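Local coordinates for histidine phosphotransfer protein (Medicago truncatula, PDB 4G78) that probably relays phosphoryl groups on an active histidine between cytokinin sensor histidine kinases and response regulators, at residues A91-N96 / Y124-N129; K95-T100 / Q118-E123. All blocks are in the same frame, centred on the assembly; numbering follows the deposited sequence.

Contact 1 (A91-N96 / Y124-N129); sequences AARVKN and YSLLKN
V94 and L127 are the main partners where the short helix 92-99 lies against the long helix 110-145. The two helix segments run antiparallel at 162°, with their axes 9.6 Å apart. V94 points its CG2 methyl at the backbone of Y124 and touches the amide N of Y124 at 3.9 Å. With CG2 anti to the carbonyl carbon of V94, this methyl is aimed at the long helix. The same methyl meets CD2 of L127 at 4.0 Å, so it sits between two successive turns of the long helix.

L127 extends its side chain toward the start of the short helix, with CG anti to the backbone N (chi1 174°). Its CD2 methyl touches both V94 and A91. The approach to CB of A91 is tight, at 3.4 Å. A91 is the N-cap residue of helix 92-99, so the leucine packs where that helix begins. L24, from the loop between helices 6-20 and 26-32, also touches L127.

The ring of Y124 turns toward helix 41-66, packs on F51, S54 and L58, and hydrogen-bonds through OH to E55. At the margin, R93 brings NH2 obliquely to CD1 of L126, 4.0 Å away. The guanidinium finds its polar partners elsewhere: a salt bridge to E123, a hydrogen bond to the carbonyl O of Q21 and a cation-pi contact with Y23.

No hydrogen bond joins the two segments. The contact is therefore held by apolar packing, and the charge of R93 is met around it.

Contact 2 (K95-T100 / Q118-E123); sequences KNVCGT and QQLQQE
The helical parts of 95-100 and 118-123 run almost exactly antiparallel, at 172°, with their axes 9.2 Å apart. They are neighbouring helices in the helix bundle of the histidine-containing phosphotransfer (HPt) domain.

V97 is the central side chain, and its two methyls have different partners. CG1, anti to the backbone N (chi1 175°), reaches the backbone of L120 and lies 3.6 Å from its amide N. It also packs on CB of L120 at 3.8 Å and on CB of Q119 at 4.0 Å. Beyond its CB, the Q119 side chain bends away from the contact. CG2 of V97 meets CG of E123 at 3.9 Å. The valine thus rests on aliphatic carbon of E123, whose carboxylate has R93 as its partner.

On the buried side, SG of C98 touches CD1 of L120 at 3.9 Å. L120 also packs on L58 and M61 of helix 41-66, while C98 packs on Q82 and K83 of helix 72-89. The carbonyl O of V97 accepts two bonds from T100, one from its backbone N and one from OG1, the latter 2.7 Å long and in the carbonyl plane on a lone pair.

How the contacts relate
Contacts 1 and 2 are consecutive parts of one antiparallel interface between helix 92-99 and helix 110-145. Their centres lie about 8 Å apart. Their ranges overlap at K95 and N96. Along the chain, 91-96 leads into 95-100, then helix 101-106 intervenes, and the chain returns through 118-123 before 124-129. The inner contact along the chain is therefore contact 2. The R93-E123 salt bridge joins the two, and V94 CG1 packs on L120 CD1 at 3.7 Å. Together they join the short helix to the long C-terminal helix within the HPt domain. The predicted phosphorylation site, H80, lies on helix 72-89, which also packs against helix 92-99.

Contact 1 (A91-N96 / Y124-N129)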
loop_
_atom_site.group_PDB
_atom_site.type_symbol
_atom_site.label_atom_id
_atom_site.label_comp_id
_atom_site.label_asym_id
_atom_site.label_seq_id
_atom_site.Cartn_x
_atom_site.Cartn_y
_atom_site.Cartn_z
ATOM N N ALA A 91 -1.246 4.229 2.610
ATOM C CA ALA A 91 -0.036 3.398 2.501
ATOM C C ALA A 91 1.183 4.314 2.696
ATOM O O ALA A 91 1.810 4.769 1.748
ATOM C CB ALA A 91 -0.012 2.704 1.171
ATOM N N ALA A 92 1.492 4.616 3.968
ATOM C CA ALA A 92 2.390 5.689 4.319
ATOM C C ALA A 92 3.834 5.460 3.868
ATOM O O ALA A 92 4.461 6.324 3.292
ATOM C CB ALA A 92 2.351 5.920 5.823
ATOM N N ARG A 93 4.369 4.264 4.167
ATOM C CA ARG A 93 5.748 3.966 3.768
ATOM C C ARG A 93 5.883 3.931 2.270
ATOM O O ARG A 93 6.895 4.394 1.709
ATOM C CB ARG A 93 6.269 2.718 4.459
ATOM C CG ARG A 93 6.782 2.969 5.865
ATOM C CD ARG A 93 6.848 1.735 6.734
ATOM N NE ARG A 93 7.806 0.754 6.228
ATOM C CZ ARG A 93 8.309 -0.234 6.981
ATOM N NH1 ARG A 93 8.034 -0.312 8.259
ATOM N NH2 ARG A 93 9.099 -1.133 6.409
ATOM N N VAL A 94 4.898 3.377 1.549
ATOM C CA VAL A 94 4.945 3.364 0.084
ATOM C C VAL A 94 4.933 4.802 -0.430
ATOM O O VAL A 94 5.736 5.176 -1.304
ATOM C CB VAL A 94 3.807 2.517 -0.489
ATOM C CG1 VAL A 94 3.791 2.635 -2.027
ATOM C CG2 VAL A 94 3.883 1.068 -0.084
ATOM N N LYS A 95 4.019 5.638 0.088
ATOM C CA LYS A 95 3.922 7.030 -0.333
ATOM C C LYS A 95 5.258 7.735 -0.156
ATOM O O LYS A 95 5.695 8.505 -1.039
ATOM C CB LYS A 95 2.812 7.721 0.489
ATOM C CG LYS A 95 2.826 9.223 0.418
ATOM C CD LYS A 95 1.825 9.850 1.330
ATOM C CE LYS A 95 2.187 11.185 1.857
ATOM N NZ LYS A 95 3.070 11.211 3.055
ATOM N N ASN A 96 5.900 7.508 0.988
ATOM C CA ASN A 96 7.090 8.259 1.267
ATOM C C ASN A 96 8.217 7.812 0.365
ATOM O O ASN A 96 9.002 8.651 -0.113
ATOM C CB ASN A 96 7.353 8.200 2.754
ATOM C CG ASN A 96 6.266 8.977 3.558
ATOM O OD1 ASN A 96 5.651 9.957 2.991
ATOM N ND2 ASN A 96 6.036 8.624 4.759
ATOM N N TYR A 124 5.995 -2.035 -1.149
ATOM C CA TYR A 124 4.701 -2.440 -1.667
ATOM C C TYR A 124 4.410 -3.874 -1.256
ATOM O O TYR A 124 3.308 -4.194 -0.789
ATOM C CB TYR A 124 4.652 -2.264 -3.188
ATOM C CG TYR A 124 3.355 -2.784 -3.719
ATOM C CD1 TYR A 124 2.168 -2.076 -3.559
ATOM C CD2 TYR A 124 3.304 -4.010 -4.315
ATOM C CE1 TYR A 124 0.946 -2.605 -3.981
ATOM C CE2 TYR A 124 2.077 -4.572 -4.699
ATOM C CZ TYR A 124 0.909 -3.842 -4.551
ATOM O OH TYR A 124 -0.325 -4.328 -4.930
ATOM N N SER A 125 5.377 -4.764 -1.426
ATOM C CA SER A 125 5.154 -6.147 -1.060
ATOM C C SER A 125 4.903 -6.305 0.438
ATOM O O SER A 125 3.997 -7.080 0.825
ATOM C CB SER A 125 6.348 -6.984 -1.524
ATOM O OG SER A 125 6.191 -8.318 -1.086
ATOM N N LEU A 126 5.633 -5.593 1.258
ATOM C CA LEU A 126 5.416 -5.656 2.722
ATOM C C LEU A 126 4.023 -5.220 3.040
ATOM O O LEU A 126 3.312 -5.824 3.873
ATOM C CB LEU A 126 6.439 -4.786 3.460
ATOM C CG LEU A 126 7.862 -5.318 3.501
ATOM C CD1 LEU A 126 8.813 -4.256 3.943
ATOM C CD2 LEU A 126 7.892 -6.561 4.477
ATOM N N LEU A 127 3.594 -4.107 2.432
ATOM C CA LEU A 127 2.249 -3.590 2.702
ATOM C C LEU A 127 1.194 -4.600 2.286
ATOM O O LEU A 127 0.255 -4.895 3.027
ATOM C CB LEU A 127 2.068 -2.283 1.972
ATOM C CG LEU A 127 0.648 -1.737 2.062
ATOM C CD1 LEU A 127 0.309 -1.261 3.465
ATOM C CD2 LEU A 127 0.450 -0.706 1.055
ATOM N N LYS A 128 1.308 -5.088 1.041
ATOM C CA LYS A 128 0.270 -5.978 0.504
ATOM C C LYS A 128 0.180 -7.234 1.349
ATOM O O LYS A 128 -0.916 -7.696 1.697
ATOM C CB LYS A 128 0.565 -6.300 -0.953
ATOM C CG LYS A 128 -0.479 -7.204 -1.556
ATOM C CD LYS A 128 -0.329 -7.433 -3.014
ATOM C CE LYS A 128 -1.447 -8.191 -3.649
ATOM N NZ LYS A 128 -1.137 -8.648 -5.010
ATOM N N ASN A 129 1.328 -7.845 1.684
ATOM C CA ASN A 129 1.284 -9.095 2.482
ATOM C C ASN A 129 0.685 -8.831 3.877
ATOM O O ASN A 129 -0.120 -9.664 4.361
ATOM C CB ASN A 129 2.624 -9.683 2.574
ATOM C CG ASN A 129 3.018 -10.298 1.211
ATOM O OD1 ASN A 129 2.201 -10.616 0.347
ATOM N ND2 ASN A 129 4.280 -10.439 1.089
#

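Contact 2 (K95-T100 / Q118-E123)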
loop_
_atom_site.group_PDB
_atom_site.type_symbol
_atom_site.label_atom_id
_atom_site.label_comp_id
_atom_site.label_asym_id
_atom_site.label_seq_id
_atom_site.Cartn_x
_atom_site.Cartn_y
_atom_site.Cartn_z
ATOM N N LYS A 95 4.019 5.638 0.088
ATOM C CA LYS A 95 3.922 7.030 -0.333
ATOM C C LYS A 95 5.258 7.735 -0.156
ATOM O O LYS A 95 5.695 8.505 -1.039
ATOM C CB LYS A 95 2.812 7.721 0.489
ATOM C CG LYS A 95 2.826 9.223 0.418
ATOM C CD LYS A 95 1.825 9.850 1.330
ATOM C CE LYS A 95 2.187 11.185 1.857
ATOM N NZ LYS A 95 3.070 11.211 3.055
ATOM N N ASN A 96 5.900 7.508 0.988
ATOM C CA ASN A 96 7.090 8.259 1.267
ATOM C C ASN A 96 8.217 7.812 0.365
ATOM O O ASN A 96 9.002 8.651 -0.113
ATOM C CB ASN A 96 7.353 8.200 2.754
ATOM C CG ASN A 96 6.266 8.977 3.558
ATOM O OD1 ASN A 96 5.651 9.957 2.991
ATOM N ND2 ASN A 96 6.036 8.624 4.759
ATOM N N VAL A 97 8.317 6.553 -0.001
ATOM C CA VAL A 97 9.328 6.150 -0.997
ATOM C C VAL A 97 9.052 6.831 -2.314
ATOM O O VAL A 97 10.008 7.218 -3.038
ATOM C CB VAL A 97 9.402 4.611 -1.209
ATOM C CG1 VAL A 97 10.350 4.282 -2.300
ATOM C CG2 VAL A 97 9.752 3.821 0.049
ATOM N N CYS A 98 7.816 6.955 -2.715
ATOM C CA CYS A 98 7.531 7.588 -3.992
ATOM C C CYS A 98 8.089 8.980 -4.054
ATOM O O CYS A 98 8.502 9.458 -5.112
ATOM C CB CYS A 98 6.024 7.619 -4.240
ATOM S SG CYS A 98 5.308 6.033 -4.551
ATOM N N GLY A 99 8.137 9.695 -2.924
ATOM C CA GLY A 99 8.624 11.047 -2.929
ATOM C C GLY A 99 10.123 11.128 -3.112
ATOM O O GLY A 99 10.652 12.197 -3.463
ATOM N N THR A 100 10.843 10.071 -2.985
ATOM C CA THR A 100 12.286 10.087 -3.170
ATOM C C THR A 100 12.747 10.089 -4.610
ATOM O O THR A 100 13.940 10.346 -4.837
ATOM C CB THR A 100 12.938 8.989 -2.396
ATOM O OG1 THR A 100 12.623 7.694 -3.012
ATOM C CG2 THR A 100 12.627 8.929 -0.938
ATOM N N GLN A 118 13.791 -0.254 -6.045
ATOM C CA GLN A 118 13.933 -1.422 -5.210
ATOM C C GLN A 118 13.232 -1.202 -3.834
ATOM O O GLN A 118 12.522 -2.112 -3.392
ATOM C CB GLN A 118 15.406 -1.770 -4.974
ATOM C CG GLN A 118 16.189 -2.255 -6.160
ATOM C CD GLN A 118 17.708 -2.142 -6.091
ATOM O OE1 GLN A 118 18.311 -1.429 -5.294
ATOM N NE2 GLN A 118 18.247 -2.906 -7.019
ATOM N N GLN A 119 13.379 -0.043 -3.294
ATOM C CA GLN A 119 12.701 0.247 -2.027
ATOM C C GLN A 119 11.199 0.233 -2.222
ATOM O O GLN A 119 10.468 -0.222 -1.337
ATOM C CB GLN A 119 13.163 1.565 -1.494
ATOM C CG GLN A 119 14.540 1.557 -0.929
ATOM C CD GLN A 119 14.587 0.455 0.183
ATOM O OE1 GLN A 119 13.832 0.531 1.180
ATOM N NE2 GLN A 119 15.416 -0.589 -0.092
ATOM N N LEU A 120 10.739 0.801 -3.314
ATOM C CA LEU A 120 9.307 0.869 -3.585
ATOM C C LEU A 120 8.696 -0.515 -3.722
ATOM O O LEU A 120 7.635 -0.837 -3.154
ATOM C CB LEU A 120 9.074 1.711 -4.837
ATOM C CG LEU A 120 7.628 1.885 -5.256
ATOM C CD1 LEU A 120 6.806 2.507 -4.143
ATOM C CD2 LEU A 120 7.534 2.718 -6.519
ATOM N N GLN A 121 9.358 -1.376 -4.497
ATOM C CA GLN A 121 8.863 -2.724 -4.654
ATOM C C GLN A 121 8.819 -3.464 -3.316
ATOM O O GLN A 121 7.847 -4.177 -3.024
ATOM C CB GLN A 121 9.835 -3.381 -5.643
ATOM C CG GLN A 121 9.630 -3.455 -7.062
ATOM C CD GLN A 121 10.803 -3.705 -7.981
ATOM O OE1 GLN A 121 10.736 -3.434 -9.172
ATOM N NE2 GLN A 121 11.909 -4.208 -7.428
ATOM N N GLN A 122 9.871 -3.282 -2.515
ATOM C CA GLN A 122 9.983 -3.915 -1.176
ATOM C C GLN A 122 8.801 -3.452 -0.285
ATOM O O GLN A 122 8.143 -4.251 0.364
ATOM C CB GLN A 122 11.296 -3.588 -0.470
ATOM C CG GLN A 122 11.500 -4.165 0.948
ATOM C CD GLN A 122 12.917 -4.517 1.366
ATOM O OE1 GLN A 122 12.936 -5.444 2.172
ATOM N NE2 GLN A 122 13.823 -3.762 0.800
ATOM N N GLU A 123 8.644 -2.166 -0.229
ATOM C CA GLU A 123 7.618 -1.578 0.613
ATOM C C GLU A 123 6.233 -1.969 0.158
ATOM O O GLU A 123 5.341 -2.232 0.995
ATOM C CB GLU A 123 7.791 -0.082 0.703
ATOM C CG GLU A 123 8.997 0.308 1.538
ATOM C CD GLU A 123 8.891 -0.027 2.991
ATOM O OE1 GLU A 123 7.772 -0.076 3.515
ATOM O OE2 GLU A 123 9.934 -0.313 3.630
#